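Local coordinates for cellulosomal family-48 processive glycoside hydrolase (Bacteroides cellulosolvens, PDB 2Y3N), which probably cleaves cellulose as a cellobiosidase of the cellulosome, and is represented here by its calcium-binding dockerin domain in complex with another protein chain, at residues I15-A18 and D19-I22. Numbering follows the deposited sequence.
With CA (calcium ion), chain G.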
# COMPACT_ATOMS: atom_id res chain seq x y z
N ILE D 15 11.50 -4.47 -7.27
CA ILE D 15 10.29 -4.38 -8.04
C ILE D 15 9.27 -3.79 -7.10
O ILE D 15 8.83 -4.46 -6.18
CB ILE D 15 9.77 -5.76 -8.47
CG1 ILE D 15 10.85 -6.59 -9.21
CG2 ILE D 15 8.42 -5.66 -9.31
CD1 ILE D 15 11.51 -5.86 -10.24
N ASN D 16 8.85 -2.56 -7.37
CA ASN D 16 7.79 -1.92 -6.61
C ASN D 16 6.85 -1.05 -7.50
O ASN D 16 6.74 -1.22 -8.74
CB ASN D 16 8.40 -1.10 -5.45
CG ASN D 16 9.43 -0.03 -5.93
OD1 ASN D 16 9.31 0.51 -7.03
ND2 ASN D 16 10.42 0.28 -5.08
N MET D 17 6.15 -0.13 -6.86
CA MET D 17 5.06 0.62 -7.53
C MET D 17 5.62 1.64 -8.52
O MET D 17 4.95 2.02 -9.51
CB MET D 17 4.16 1.30 -6.46
CG MET D 17 2.93 2.01 -7.05
SD MET D 17 1.83 0.93 -7.96
CE MET D 17 0.92 0.19 -6.60
N ALA D 18 6.87 2.07 -8.28
CA ALA D 18 7.55 2.99 -9.20
C ALA D 18 7.74 2.33 -10.54
O ALA D 18 7.67 3.02 -11.57
CB ALA D 18 8.90 3.51 -8.63
N ASP D 19 8.04 1.03 -10.54
CA ASP D 19 8.04 0.27 -11.79
C ASP D 19 6.65 0.14 -12.42
O ASP D 19 6.49 0.31 -13.64
CB ASP D 19 8.58 -1.13 -11.58
CG ASP D 19 9.97 -1.11 -11.02
OD1 ASP D 19 10.87 -0.60 -11.71
OD2 ASP D 19 10.11 -1.54 -9.88
N VAL D 20 5.65 -0.15 -11.61
CA VAL D 20 4.28 -0.28 -12.18
C VAL D 20 3.81 1.07 -12.79
O VAL D 20 3.08 1.10 -13.76
CB VAL D 20 3.28 -0.73 -11.10
CG1 VAL D 20 1.94 -0.94 -11.70
CG2 VAL D 20 3.76 -2.00 -10.44
N MET D 21 4.25 2.18 -12.21
CA MET D 21 3.88 3.52 -12.67
C MET D 21 4.50 3.86 -14.05
O MET D 21 4.01 4.73 -14.76
CB MET D 21 4.43 4.49 -11.64
CG MET D 21 3.68 5.75 -11.42
SD MET D 21 1.97 5.64 -10.90
CE MET D 21 2.04 4.65 -9.44
N ILE D 22 5.58 3.15 -14.41
CA ILE D 22 6.21 3.23 -15.71
C ILE D 22 5.38 2.49 -16.75
O ILE D 22 5.25 2.96 -17.87
CB ILE D 22 7.70 2.66 -15.72
CG1 ILE D 22 8.63 3.44 -14.77
CG2 ILE D 22 8.27 2.62 -17.15
CD1 ILE D 22 8.71 4.91 -15.04
CA CA G . 12.54 -0.95 -9.89
O HOH W 1 11.62 0.83 -8.47
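Asp19 reaches back to Asn16 across the first turn of helix 17-26. Its CG lies anti to its own carbonyl carbon (chi1 -58°), which brings the carboxylate beside the helix start, where Asp19 OD2 accepts from Asn16 N at 3.0 Å. The bond is nearly straight, 164° at the hydrogen, and enters on the anti lone pair. Both Asp19 oxygens, OD1 and OD2, also bind the calcium at 2.5 Å, so OD2 is shared between metal and amide. Asn16, at the N-cap, uses OD1 to accept weakly from Ala18 N and to take a hydrogen from a calcium-bound water at 2.7 Å; its ND2 bonds to the partner protein's backbone.

Val20 N makes the first bond four residues back, to Asn16 O at 3.3 Å, which Asp19 N also reaches weakly, and Val20 CB packs on Met17 SD at 3.8 Å. Met21 N follows, 2.8 Å from Met17 O, and the CE of its bent chain meets Met17 CG at 3.7 Å; both side-chain contacts of Met17 are apolar. Ile22 lays CG1 3.4 Å from Ala18 O and packs on Leu9.

Asn16 and Asp19 form a capping box, with Asn16 OD1 capping at Ala18 N. Asp19 is also the bidentate ligand that, with Asp8, Asn10, Asp12 and Val14 O, closes the calcium loop, characteristic of the EF-hand-like loop–helix motif of dockerins.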